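Local coordinates for protein nucleoside-diphosphate sugar epimerase (SulA family) (Corynebacterium glutamicum, PDB 3OH8) that is probably an NAD(P)-dependent epimerase of nucleotide sugars with a Rossmann-type domain, its substrate and exact reaction not established, at residues His7-Pro12 with Thr103-Ser108; Ser73-Val78 with His92-Val97; Asp264-Glu269 with Ser412-Pro417; Phe337-Ile342 with Ala364-Pro369. All blocks are in the same frame, centred on the assembly; numbering follows the deposited sequence.

Contact 1: His7-Pro12 with Thr103-Ser108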
loop_
_atom_site.group_PDB
_atom_site.type_symbol
_atom_site.label_atom_id
_atom_site.label_comp_id
_atom_site.label_asym_id
_atom_site.label_seq_id
_atom_site.Cartn_x
_atom_site.Cartn_y
_atom_site.Cartn_z
ATOM N N HIS A 7 -18.344 2.675 -11.165
ATOM C CA HIS A 7 -17.518 3.833 -10.814
ATOM C C HIS A 7 -16.666 4.279 -11.993
ATOM O O HIS A 7 -16.209 3.461 -12.796
ATOM C CB HIS A 7 -16.637 3.540 -9.586
ATOM C CG HIS A 7 -15.671 2.408 -9.775
ATOM N ND1 HIS A 7 -14.305 2.580 -9.755
ATOM C CD2 HIS A 7 -15.878 1.080 -9.962
ATOM C CE1 HIS A 7 -13.707 1.410 -9.922
ATOM N NE2 HIS A 7 -14.642 0.487 -10.051
ATOM N N PHE A 8 -16.459 5.586 -12.094
ATOM C CA PHE A 8 -15.717 6.163 -13.204
ATOM C C PHE A 8 -14.238 6.353 -12.873
ATOM O O PHE A 8 -13.892 6.845 -11.804
ATOM C CB PHE A 8 -16.316 7.526 -13.560
ATOM C CG PHE A 8 -15.574 8.247 -14.642
ATOM C CD1 PHE A 8 -15.673 7.826 -15.965
ATOM C CD2 PHE A 8 -14.798 9.362 -14.344
ATOM C CE1 PHE A 8 -14.988 8.489 -16.975
ATOM C CE2 PHE A 8 -14.111 10.037 -15.348
ATOM C CZ PHE A 8 -14.202 9.600 -16.663
ATOM N N ILE A 9 -13.375 5.985 -13.810
ATOM C CA ILE A 9 -11.932 6.136 -13.648
ATOM C C ILE A 9 -11.450 7.070 -14.749
ATOM O O ILE A 9 -11.646 6.773 -15.930
ATOM C CB ILE A 9 -11.215 4.784 -13.821
ATOM C CG1 ILE A 9 -11.726 3.756 -12.795
ATOM C CG2 ILE A 9 -9.699 4.955 -13.697
ATOM C CD1 ILE A 9 -11.375 4.088 -11.369
ATOM N N PRO A 10 -10.826 8.202 -14.374
ATOM C CA PRO A 10 -10.465 9.204 -15.382
ATOM C C PRO A 10 -9.193 8.825 -16.131
ATOM O O PRO A 10 -8.282 9.638 -16.230
ATOM C CB PRO A 10 -10.232 10.466 -14.548
ATOM C CG PRO A 10 -9.686 9.935 -13.233
ATOM C CD PRO A 10 -10.391 8.597 -13.015
ATOM N N PHE A 11 -9.145 7.605 -16.654
ATOM C CA PHE A 11 -8.019 7.141 -17.458
ATOM C C PHE A 11 -8.567 6.248 -18.575
ATOM O O PHE A 11 -9.614 5.638 -18.404
ATOM C CB PHE A 11 -7.008 6.388 -16.585
ATOM C CG PHE A 11 -6.295 7.277 -15.608
ATOM C CD1 PHE A 11 -5.240 8.068 -16.026
ATOM C CD2 PHE A 11 -6.720 7.370 -14.289
ATOM C CE1 PHE A 11 -4.607 8.914 -15.147
ATOM C CE2 PHE A 11 -6.085 8.212 -13.396
ATOM C CZ PHE A 11 -5.029 8.989 -13.824
ATOM N N PRO A 12 -7.858 6.180 -19.714
ATOM C CA PRO A 12 -8.293 5.413 -20.893
ATOM C C PRO A 12 -8.526 3.944 -20.559
ATOM O O PRO A 12 -7.763 3.374 -19.779
ATOM C CB PRO A 12 -7.106 5.546 -21.852
ATOM C CG PRO A 12 -6.438 6.827 -21.442
ATOM C CD PRO A 12 -6.583 6.884 -19.944
ATOM N N THR A 103 -12.903 5.663 -18.218
ATOM C CA THR A 103 -13.374 4.288 -18.111
ATOM C C THR A 103 -14.505 4.198 -17.095
ATOM O O THR A 103 -14.446 4.818 -16.038
ATOM C CB THR A 103 -12.226 3.320 -17.710
ATOM O OG1 THR A 103 -11.158 3.436 -18.654
ATOM C CG2 THR A 103 -12.717 1.849 -17.685
ATOM N N LEU A 104 -15.562 3.477 -17.444
ATOM C CA LEU A 104 -16.639 3.218 -16.502
ATOM C C LEU A 104 -16.569 1.744 -16.169
ATOM O O LEU A 104 -16.736 0.897 -17.054
ATOM C CB LEU A 104 -18.012 3.539 -17.107
ATOM C CG LEU A 104 -19.187 3.183 -16.177
ATOM C CD1 LEU A 104 -19.149 4.018 -14.901
ATOM C CD2 LEU A 104 -20.516 3.347 -16.893
ATOM N N ILE A 105 -16.285 1.436 -14.907
ATOM C CA ILE A 105 -16.202 0.052 -14.467
ATOM C C ILE A 105 -17.496 -0.334 -13.786
ATOM O O ILE A 105 -17.987 0.374 -12.899
ATOM C CB ILE A 105 -15.014 -0.160 -13.481
ATOM C CG1 ILE A 105 -13.692 0.113 -14.201
ATOM C CG2 ILE A 105 -15.019 -1.581 -12.948
ATOM C CD1 ILE A 105 -12.454 0.094 -13.300
ATOM N N THR A 106 -18.064 -1.456 -14.208
ATOM C CA THR A 106 -19.195 -2.000 -13.481
ATOM C C THR A 106 -18.798 -3.326 -12.861
ATOM O O THR A 106 -18.320 -4.229 -13.551
ATOM C CB THR A 106 -20.426 -2.205 -14.383
ATOM O OG1 THR A 106 -20.766 -0.964 -15.013
ATOM C CG2 THR A 106 -21.618 -2.707 -13.540
ATOM N N ASP A 107 -18.976 -3.426 -11.550
ATOM C CA ASP A 107 -18.777 -4.691 -10.858
ATOM C C ASP A 107 -20.135 -5.291 -10.571
ATOM O O ASP A 107 -21.020 -4.620 -10.036
ATOM C CB ASP A 107 -18.053 -4.483 -9.531
ATOM C CG ASP A 107 -16.631 -4.026 -9.720
ATOM O OD1 ASP A 107 -15.789 -4.855 -10.125
ATOM O OD2 ASP A 107 -16.370 -2.835 -9.476
ATOM N N SER A 108 -20.294 -6.557 -10.921
ATOM C CA SER A 108 -21.512 -7.275 -10.597
ATOM C C SER A 108 -21.125 -8.575 -9.903
ATOM O O SER A 108 -20.514 -9.453 -10.508
ATOM C CB SER A 108 -22.323 -7.561 -11.867
ATOM O OG SER A 108 -23.499 -8.288 -11.559
#
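Ile9 and Thr103 form one antiparallel hydrogen-bonded pair, and His7 and Ile105 form the next. Four backbone bonds join the strands. The straightest runs from Ile9 N to Thr103 O (2.7 Å, 174° at the hydrogen). Phe8 and Leu104 make the non-hydrogen-bonded pair between them.

The tight side carries His7, Ile9, Thr103 and Ile105. The His7 side chain runs alongside that of Ile105. Its chi1 of 61° sets CG between the backbone N and the carbonyl carbon and brings the imidazole back over the neighbouring strand. NE2 then sits 3.5 Å from Ile105 CB. Ile105 CD1 lies between the His7 ring and Ile9, 3.8 Å from Ile9 CG1. Asp107 OD2 lies near the plane of the His7 ring, 3.8 Å from NE2, too far for a hydrogen bond.

Past the strand end, Pro10 centres an inverse gamma turn. Thr103 OG1 donates to Phe11 O (2.7 Å) and so ties the turn to the neighbouring strand. The chain around this turn is the open side.

Phe8 and Leu104 cover little of the opposite strand and touch mainly backbone. The one close approach is Phe8 CD1 to Thr103 O, at 3.2 Å. The partly exposed Phe8 ring makes a cation-pi contact with Arg506, and Phe502 of helix 488-511 touches both Phe8 and Leu104.

Strand 3-9 is outermost in a seven-stranded antiparallel sheet, with helices 13-21 and 119-139 on one face and helix 488-511 on the other. The order strand, two helices, six strands, long helix is consistent with a helix-grip (SRPBCC-like) fold.

Contact 2: Ser73-Val78 with His92-Val97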
loop_
_atom_site.group_PDB
_atom_site.type_symbol
_atom_site.label_atom_id
_atom_site.label_comp_id
_atom_site.label_asym_id
_atom_site.label_seq_id
_atom_site.Cartn_x
_atom_site.Cartn_y
_atom_site.Cartn_z
ATOM N N SER A 73 -12.496 -5.824 -22.078
ATOM C CA SER A 73 -13.829 -5.352 -21.666
ATOM C C SER A 73 -14.384 -6.043 -20.433
ATOM O O SER A 73 -15.204 -5.471 -19.715
ATOM C CB SER A 73 -14.861 -5.524 -22.806
ATOM O OG SER A 73 -14.496 -4.751 -23.930
ATOM N N ARG A 74 -13.999 -7.298 -20.225
ATOM C CA ARG A 74 -14.598 -8.065 -19.149
ATOM C C ARG A 74 -13.745 -9.233 -18.704
ATOM O O ARG A 74 -13.155 -9.923 -19.529
ATOM C CB ARG A 74 -15.977 -8.578 -19.562
ATOM C CG ARG A 74 -16.692 -9.345 -18.460
ATOM C CD ARG A 74 -18.088 -9.786 -18.914
ATOM N NE ARG A 74 -19.003 -8.661 -19.052
ATOM C CZ ARG A 74 -20.294 -8.785 -19.341
ATOM N NH1 ARG A 74 -20.818 -9.987 -19.509
ATOM N NH2 ARG A 74 -21.060 -7.710 -19.457
ATOM N N PHE A 75 -13.660 -9.431 -17.389
ATOM C CA PHE A 75 -13.192 -10.714 -16.858
ATOM C C PHE A 75 -14.044 -11.089 -15.659
ATOM O O PHE A 75 -14.729 -10.238 -15.101
ATOM C CB PHE A 75 -11.684 -10.722 -16.557
ATOM C CG PHE A 75 -11.279 -9.904 -15.361
ATOM C CD1 PHE A 75 -10.916 -8.570 -15.506
ATOM C CD2 PHE A 75 -11.222 -10.477 -14.096
ATOM C CE1 PHE A 75 -10.517 -7.817 -14.399
ATOM C CE2 PHE A 75 -10.829 -9.727 -12.986
ATOM C CZ PHE A 75 -10.476 -8.399 -13.136
ATOM N N THR A 76 -14.050 -12.362 -15.285
ATOM C CA THR A 76 -14.984 -12.825 -14.256
ATOM C C THR A 76 -14.278 -13.743 -13.256
ATOM O O THR A 76 -13.539 -14.645 -13.663
ATOM C CB THR A 76 -16.182 -13.586 -14.902
ATOM O OG1 THR A 76 -16.915 -12.705 -15.769
ATOM C CG2 THR A 76 -17.126 -14.111 -13.833
ATOM N N ASP A 77 -14.486 -13.507 -11.960
ATOM C CA ASP A 77 -13.919 -14.379 -10.918
ATOM C C ASP A 77 -15.004 -15.319 -10.418
ATOM O O ASP A 77 -16.119 -14.881 -10.163
ATOM C CB ASP A 77 -13.411 -13.582 -9.699
ATOM C CG ASP A 77 -12.431 -12.497 -10.062
ATOM O OD1 ASP A 77 -11.529 -12.737 -10.887
ATOM O OD2 ASP A 77 -12.553 -11.392 -9.495
ATOM N N VAL A 78 -14.683 -16.597 -10.235
ATOM C CA VAL A 78 -15.676 -17.532 -9.714
ATOM C C VAL A 78 -15.096 -18.466 -8.657
ATOM O O VAL A 78 -13.926 -18.834 -8.725
ATOM C CB VAL A 78 -16.336 -18.374 -10.846
ATOM C CG1 VAL A 78 -16.965 -17.463 -11.890
ATOM C CG2 VAL A 78 -15.331 -19.313 -11.488
ATOM N N HIS A 92 -17.974 -12.890 -9.636
ATOM C CA HIS A 92 -17.669 -11.466 -9.702
ATOM C C HIS A 92 -17.345 -11.078 -11.140
ATOM O O HIS A 92 -16.302 -11.451 -11.673
ATOM C CB HIS A 92 -16.480 -11.165 -8.768
ATOM C CG HIS A 92 -16.129 -9.706 -8.668
ATOM N ND1 HIS A 92 -16.664 -8.749 -9.491
ATOM C CD2 HIS A 92 -15.284 -9.063 -7.821
ATOM C CE1 HIS A 92 -16.159 -7.562 -9.169
ATOM N NE2 HIS A 92 -15.329 -7.726 -8.162
ATOM N N VAL A 93 -18.256 -10.347 -11.778
ATOM C CA VAL A 93 -18.018 -9.862 -13.129
ATOM C C VAL A 93 -17.440 -8.437 -13.086
ATOM O O VAL A 93 -17.987 -7.557 -12.417
ATOM C CB VAL A 93 -19.318 -9.853 -13.973
ATOM C CG1 VAL A 93 -19.038 -9.296 -15.366
ATOM C CG2 VAL A 93 -19.915 -11.259 -14.062
ATOM N N HIS A 94 -16.334 -8.229 -13.799
ATOM C CA HIS A 94 -15.675 -6.924 -13.886
ATOM C C HIS A 94 -15.846 -6.430 -15.315
ATOM O O HIS A 94 -15.254 -6.992 -16.234
ATOM C CB HIS A 94 -14.164 -7.029 -13.616
ATOM C CG HIS A 94 -13.799 -7.769 -12.369
ATOM N ND1 HIS A 94 -13.226 -7.159 -11.271
ATOM C CD2 HIS A 94 -13.874 -9.094 -12.060
ATOM C CE1 HIS A 94 -12.982 -8.064 -10.338
ATOM N NE2 HIS A 94 -13.368 -9.241 -10.792
ATOM N N ASN A 95 -16.636 -5.379 -15.493
ATOM C CA ASN A 95 -16.945 -4.856 -16.828
ATOM C C ASN A 95 -16.344 -3.467 -17.037
ATOM O O ASN A 95 -16.439 -2.604 -16.161
ATOM C CB ASN A 95 -18.456 -4.792 -17.019
ATOM C CG ASN A 95 -18.860 -4.663 -18.477
ATOM O OD1 ASN A 95 -19.226 -3.580 -18.947
ATOM N ND2 ASN A 95 -18.806 -5.771 -19.197
ATOM N N PHE A 96 -15.739 -3.251 -18.202
ATOM C CA PHE A 96 -15.058 -1.994 -18.508
ATOM C C PHE A 96 -15.617 -1.391 -19.796
ATOM O O PHE A 96 -15.492 -1.998 -20.857
ATOM C CB PHE A 96 -13.572 -2.258 -18.741
ATOM C CG PHE A 96 -12.857 -2.883 -17.568
ATOM C CD1 PHE A 96 -12.992 -4.239 -17.296
ATOM C CD2 PHE A 96 -12.025 -2.119 -16.765
ATOM C CE1 PHE A 96 -12.310 -4.824 -16.232
ATOM C CE2 PHE A 96 -11.348 -2.689 -15.699
ATOM C CZ PHE A 96 -11.494 -4.043 -15.427
ATOM N N VAL A 97 -16.210 -0.206 -19.730
ATOM C CA VAL A 97 -16.596 0.472 -20.973
ATOM C C VAL A 97 -15.948 1.840 -21.117
ATOM O O VAL A 97 -15.493 2.421 -20.137
ATOM C CB VAL A 97 -18.129 0.606 -21.144
ATOM C CG1 VAL A 97 -18.762 -0.776 -21.311
ATOM C CG2 VAL A 97 -18.746 1.362 -19.986
HETATM O O HOH W 1 -16.113 -2.306 -23.495
#
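His94 NE2 donates to Asp77 OD2 over 2.6 Å, a short His-carboxylate hydrogen bond. The oxygen lies close to the imidazole plane, but the donor comes from above the carboxylate plane, 53° out of it. The two planes are steeply turned against each other. The backbone ladder is antiparallel, with hydrogen-bonded pairs at Phe75-His94 and Asp77-His92. Phe96 N donates to Ser73 O at 2.7 Å, one step beyond the Phe75-His94 pair. Beyond that, a water bridges Ser73 OG and Phe96 O.

The His94 ring is sandwiched. Phe75 stacks on one face in an offset arrangement, with centroids 4.0 Å apart and planes at 15°. The Phe75 chi1 of 72° swings its ring across to the neighbouring strand and over His94. The opposite face of His94 is met by His92 CE1, 3.4 Å above the plane. Phe75 CE1 also touches Phe96 CE1 at 3.9 Å.

On the other side of the sheet, Val93 CG1 lies over one face of the Arg74 guanidinium. Arg74 NH1 forms a salt bridge with Glu492 of helix 488-511. Thr76 OG1 is bonded to Gly68 O and also lies 3.7 Å from Val93 CG2.

The imidazole of His94 is thus held at its edge by Asp77 and on both faces by rings. The nearby carboxylate would probably stabilise a positive charge on His94, although its protonation state is not seen.

Contact 3: Asp264-Glu269 with Ser412-Pro417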
loop_
_atom_site.group_PDB
_atom_site.type_symbol
_atom_site.label_atom_id
_atom_site.label_comp_id
_atom_site.label_asym_id
_atom_site.label_seq_id
_atom_site.Cartn_x
_atom_site.Cartn_y
_atom_site.Cartn_z
ATOM N N ASP A 264 6.654 19.705 21.731
ATOM C CA ASP A 264 5.891 20.406 20.708
ATOM C C ASP A 264 6.758 20.914 19.561
ATOM O O ASP A 264 6.268 21.605 18.673
ATOM C CB ASP A 264 5.106 21.561 21.324
ATOM C CG ASP A 264 3.966 21.090 22.212
ATOM O OD1 ASP A 264 3.558 19.914 22.105
ATOM O OD2 ASP A 264 3.470 21.908 23.015
ATOM N N GLU A 265 8.041 20.562 19.576
ATOM C CA GLU A 265 8.947 20.995 18.520
ATOM C C GLU A 265 8.561 20.339 17.200
ATOM O O GLU A 265 8.374 19.124 17.134
ATOM C CB GLU A 265 10.388 20.636 18.868
ATOM C CG GLU A 265 11.388 21.041 17.806
ATOM C CD GLU A 265 12.771 20.503 18.093
ATOM O OE1 GLU A 265 12.956 19.934 19.187
ATOM O OE2 GLU A 265 13.671 20.647 17.236
ATOM N N ILE A 266 8.419 21.150 16.159
ATOM C CA ILE A 266 8.059 20.637 14.848
ATOM C C ILE A 266 9.314 20.058 14.219
ATOM O O ILE A 266 10.300 20.764 14.030
ATOM C CB ILE A 266 7.497 21.746 13.950
ATOM C CG1 ILE A 266 6.116 22.183 14.452
ATOM C CG2 ILE A 266 7.414 21.276 12.511
ATOM C CD1 ILE A 266 5.519 23.339 13.678
ATOM N N LEU A 267 9.286 18.768 13.916
ATOM C CA LEU A 267 10.474 18.084 13.409
ATOM C C LEU A 267 10.507 18.030 11.882
ATOM O O LEU A 267 9.601 17.494 11.239
ATOM C CB LEU A 267 10.564 16.669 13.998
ATOM C CG LEU A 267 10.547 16.645 15.533
ATOM C CD1 LEU A 267 10.203 15.248 16.057
ATOM C CD2 LEU A 267 11.893 17.136 16.087
ATOM N N THR A 268 11.576 18.580 11.322
ATOM C CA THR A 268 11.778 18.652 9.882
ATOM C C THR A 268 13.069 17.917 9.560
ATOM O O THR A 268 13.839 17.603 10.455
ATOM C CB THR A 268 11.917 20.128 9.446
ATOM O OG1 THR A 268 10.631 20.762 9.511
ATOM C CG2 THR A 268 12.451 20.239 8.040
ATOM N N GLU A 269 13.333 17.657 8.285
ATOM C CA GLU A 269 14.586 17.008 7.932
ATOM C C GLU A 269 15.786 17.883 8.307
ATOM O O GLU A 269 16.935 17.442 8.237
ATOM C CB GLU A 269 14.604 16.627 6.450
ATOM C CG GLU A 269 13.510 15.597 6.055
ATOM C CD GLU A 269 12.156 16.229 5.737
ATOM O OE1 GLU A 269 12.012 17.465 5.866
ATOM O OE2 GLU A 269 11.228 15.489 5.345
ATOM N N SER A 412 6.463 11.042 21.444
ATOM C CA SER A 412 5.849 12.300 21.046
ATOM C C SER A 412 6.738 12.922 19.987
ATOM O O SER A 412 7.806 13.457 20.289
ATOM C CB SER A 412 5.719 13.244 22.234
ATOM O OG SER A 412 5.072 14.448 21.869
ATOM N N GLN A 413 6.304 12.820 18.738
ATOM C CA GLN A 413 7.099 13.294 17.618
ATOM C C GLN A 413 6.193 14.104 16.705
ATOM O O GLN A 413 5.316 13.549 16.034
ATOM C CB GLN A 413 7.747 12.110 16.885
ATOM C CG GLN A 413 8.782 11.372 17.742
ATOM C CD GLN A 413 8.728 9.855 17.609
ATOM O OE1 GLN A 413 9.727 9.167 17.837
ATOM N NE2 GLN A 413 7.566 9.329 17.247
ATOM N N ARG A 414 6.385 15.422 16.723
ATOM C CA ARG A 414 5.564 16.319 15.932
ATOM C C ARG A 414 6.225 16.536 14.575
ATOM O O ARG A 414 6.665 17.644 14.256
ATOM C CB ARG A 414 5.353 17.644 16.663
ATOM C CG ARG A 414 4.291 18.547 16.042
ATOM C CD ARG A 414 4.199 19.878 16.786
ATOM N NE ARG A 414 3.120 20.710 16.268
ATOM C CZ ARG A 414 2.802 21.911 16.742
ATOM N NH1 ARG A 414 3.482 22.430 17.758
ATOM N NH2 ARG A 414 1.799 22.592 16.194
ATOM N N THR A 415 6.282 15.467 13.779
ATOM C CA THR A 415 7.042 15.476 12.542
ATOM C C THR A 415 6.283 16.174 11.402
ATOM O O THR A 415 5.054 16.065 11.284
ATOM C CB THR A 415 7.425 14.040 12.114
ATOM O OG1 THR A 415 7.722 13.240 13.271
ATOM C CG2 THR A 415 8.646 14.067 11.211
ATOM N N ALA A 416 7.018 16.905 10.575
ATOM C CA ALA A 416 6.466 17.467 9.342
ATOM C C ALA A 416 7.212 16.895 8.133
ATOM O O ALA A 416 8.438 16.733 8.170
ATOM C CB ALA A 416 6.545 19.008 9.352
ATOM N N PRO A 417 6.466 16.555 7.072
ATOM C CA PRO A 417 7.075 16.122 5.808
ATOM C C PRO A 417 7.524 17.339 5.001
ATOM O O PRO A 417 7.034 17.589 3.900
ATOM C CB PRO A 417 5.936 15.377 5.111
ATOM C CG PRO A 417 4.677 16.080 5.612
ATOM C CD PRO A 417 4.991 16.573 7.017
HETATM O O HOH W 2 8.072 16.852 18.600
#
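Asp264 starts the contact through its backbone. Its O accepts a bond from Arg414 NH1 (3.0 Å), which lies in the carbonyl plane on a lone pair. The Arg414 chain is extended from CG to NE, and this carries the guanidinium to the corner at Asp264. Glu265 O reaches Arg414 N through a bridging water. The carboxylates of these two residues turn elsewhere, Asp264 to a hydrogen bond with Trp336 and Glu265 to a salt bridge with Arg262.

Ile266 lies across the arginine: CG1 is 3.7 Å above one guanidinium face. Its CG2 meets Ala416 CB at 4.0 Å. Leu267 carries the two direct backbone bonds. Its N binds Arg414 O from above the carbonyl plane (2.9 Å), and its O accepts Ala416 N in a nearly straight bond (2.7 Å, 176°). Leu267 CD1 packs over Gln413 CA at 4.0 Å. Glu269 ends the run, its carboxylate bonded to Asn363 N and Ala419 N.

The result is a short, weakly bonded parallel pair joining the epimerase-family region to the DUF1731 region. Strand 336-341 flanks segment 412-417, strand 360-364 meets Glu269 and Thr415, and helix 418-422 follows directly after Pro417.

Contact 4: Phe337-Ile342 with Ala364-Pro369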
loop_
_atom_site.group_PDB
_atom_site.type_symbol
_atom_site.label_atom_id
_atom_site.label_comp_id
_atom_site.label_asym_id
_atom_site.label_seq_id
_atom_site.Cartn_x
_atom_site.Cartn_y
_atom_site.Cartn_z
ATOM N N PHE A 337 1.353 11.947 17.844
ATOM C CA PHE A 337 1.368 10.677 17.143
ATOM C C PHE A 337 1.755 10.948 15.689
ATOM O O PHE A 337 1.010 11.579 14.951
ATOM C CB PHE A 337 -0.022 10.030 17.230
ATOM C CG PHE A 337 -0.112 8.678 16.588
ATOM C CD1 PHE A 337 0.746 7.661 16.958
ATOM C CD2 PHE A 337 -1.073 8.421 15.618
ATOM C CE1 PHE A 337 0.659 6.412 16.369
ATOM C CE2 PHE A 337 -1.168 7.176 15.024
ATOM C CZ PHE A 337 -0.301 6.167 15.398
ATOM N N SER A 338 2.939 10.491 15.307
ATOM C CA SER A 338 3.478 10.715 13.969
ATOM C C SER A 338 3.131 9.510 13.076
ATOM O O SER A 338 3.723 8.427 13.205
ATOM C CB SER A 338 4.991 10.925 14.070
ATOM O OG SER A 338 5.611 10.947 12.804
ATOM N N TRP A 339 2.153 9.704 12.191
ATOM C CA TRP A 339 1.522 8.598 11.465
ATOM C C TRP A 339 1.584 8.834 9.966
ATOM O O TRP A 339 1.730 9.964 9.519
ATOM C CB TRP A 339 0.051 8.486 11.858
ATOM C CG TRP A 339 -0.733 9.683 11.425
ATOM C CD1 TRP A 339 -0.871 10.858 12.105
ATOM C CD2 TRP A 339 -1.469 9.842 10.200
ATOM N NE1 TRP A 339 -1.644 11.739 11.382
ATOM C CE2 TRP A 339 -2.032 11.138 10.209
ATOM C CE3 TRP A 339 -1.707 9.017 9.096
ATOM C CZ2 TRP A 339 -2.816 11.632 9.157
ATOM C CZ3 TRP A 339 -2.492 9.504 8.047
ATOM C CH2 TRP A 339 -3.038 10.798 8.091
ATOM N N ILE A 340 1.452 7.758 9.195
ATOM C CA ILE A 340 1.272 7.876 7.751
ATOM C C ILE A 340 0.409 6.708 7.244
ATOM O O ILE A 340 0.523 5.584 7.733
ATOM C CB ILE A 340 2.638 7.915 7.013
ATOM C CG1 ILE A 340 2.418 8.158 5.509
ATOM C CG2 ILE A 340 3.444 6.627 7.297
ATOM C CD1 ILE A 340 3.686 8.493 4.726
ATOM N N ALA A 341 -0.481 6.981 6.299
ATOM C CA ALA A 341 -1.309 5.921 5.717
ATOM C C ALA A 341 -0.380 5.023 4.933
ATOM O O ALA A 341 0.580 5.504 4.322
ATOM C CB ALA A 341 -2.383 6.519 4.814
ATOM N N ILE A 342 -0.609 3.716 4.983
ATOM C CA ILE A 342 0.334 2.820 4.326
ATOM C C ILE A 342 0.506 3.163 2.834
ATOM O O ILE A 342 1.615 3.087 2.293
ATOM C CB ILE A 342 -0.000 1.334 4.528
ATOM C CG1 ILE A 342 1.098 0.482 3.884
ATOM C CG2 ILE A 342 -1.396 0.979 3.982
ATOM C CD1 ILE A 342 1.061 -0.978 4.286
ATOM N N ALA A 364 8.779 10.540 6.085
ATOM C CA ALA A 364 7.605 9.924 5.464
ATOM C C ALA A 364 6.502 9.866 6.499
ATOM O O ALA A 364 6.318 8.855 7.171
ATOM C CB ALA A 364 7.927 8.538 4.936
ATOM N N VAL A 365 5.805 10.986 6.643
ATOM C CA VAL A 365 4.744 11.151 7.619
ATOM C C VAL A 365 3.673 11.982 6.938
ATOM O O VAL A 365 3.973 12.778 6.056
ATOM C CB VAL A 365 5.242 11.928 8.873
ATOM C CG1 VAL A 365 6.421 11.193 9.538
ATOM C CG2 VAL A 365 5.632 13.365 8.495
ATOM N N ALA A 366 2.420 11.786 7.323
ATOM C CA ALA A 366 1.357 12.644 6.817
ATOM C C ALA A 366 1.599 14.075 7.293
ATOM O O ALA A 366 2.231 14.282 8.321
ATOM C CB ALA A 366 -0.012 12.131 7.288
ATOM N N PRO A 367 1.116 15.066 6.525
ATOM C CA PRO A 367 1.242 16.487 6.868
ATOM C C PRO A 367 0.680 16.818 8.259
ATOM O O PRO A 367 1.100 17.813 8.841
ATOM C CB PRO A 367 0.391 17.188 5.805
ATOM C CG PRO A 367 0.336 16.246 4.647
ATOM C CD PRO A 367 0.473 14.851 5.209
ATOM N N ASN A 368 -0.237 16.000 8.777
ATOM C CA ASN A 368 -0.965 16.338 10.006
ATOM C C ASN A 368 -0.835 15.339 11.160
ATOM O O ASN A 368 -1.724 14.506 11.363
ATOM C CB ASN A 368 -2.457 16.544 9.691
ATOM C CG ASN A 368 -2.700 17.731 8.781
ATOM O OD1 ASN A 368 -2.334 18.865 9.102
ATOM N ND2 ASN A 368 -3.298 17.476 7.634
ATOM N N PRO A 369 0.256 15.431 11.941
ATOM C CA PRO A 369 0.330 14.599 13.149
ATOM C C PRO A 369 -0.782 14.991 14.133
ATOM O O PRO A 369 -1.230 16.133 14.097
ATOM C CB PRO A 369 1.720 14.909 13.713
ATOM C CG PRO A 369 2.099 16.241 13.122
ATOM C CD PRO A 369 1.424 16.312 11.780
HETATM O O HOH W 3 1.793 12.547 10.780
#
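Trp339 lies with one face over Ala366. The methyl CB of Ala366 points into the six-membered ring, 3.4 Å from its centroid and 15° off the normal, a close CH-pi contact. With chi1 at 65° the indole folds back over its own backbone toward the loop. The indole edge makes the polar contact: NE1 donates to Asn368 O at 2.8 Å. This bond is bent (148° at the hydrogen), and NE1 stands well above the carbonyl plane. Face and edge together fix the rotation of the ring.

In the backbone, Ala366 N donates to Trp339 O at 2.9 Å. A water accepts from Trp339 N and donates to Ala366 O.

Ile340 points toward the loop. With CG1 anti to the backbone N, its CD1 reaches the Ala364 peptide, 3.6 Å from Ala364 C. Ser338 OG rests against Val365 CG1 at 3.4 Å and is hydrogen-bonded to Thr415. Pro369 CB abuts Phe337 O at 3.6 Å.

Segment 337-342 belongs to strand 336-341, which pairs in parallel with strand 298-308 and runs into helix 342-354. The same strand pairs antiparallel with strand 370-371, where the backbones of Phe337 and Val370 are hydrogen-bonded. Segment 364-369 is the loop between strands 360-364 and 370-371. Helix 432-440 packs on Trp339 through Ile432 and Ala435.

The four contacts form two groups. Contacts 1 and 2 belong to one antiparallel sheet, with centres 11 Å apart. Strands 91-99 and 102-110 are neighbours in it, joined by backbone bonds such as Ser108 O to Val93 N (2.7 Å). Contact 2 is nested in the loop closed by contact 1. Contacts 3 and 4 lie together, where the epimerase-family region meets the DUF1731 region. Their centres are 10 Å apart, and Pro417 CB packs on Val365 O (3.4 Å). Contact 4 is nested inside contact 3. Centres of contacts 1 and 4 are about 30 Å apart, those of contacts 2 and 3 about 46 Å. No active site is defined against which to place them.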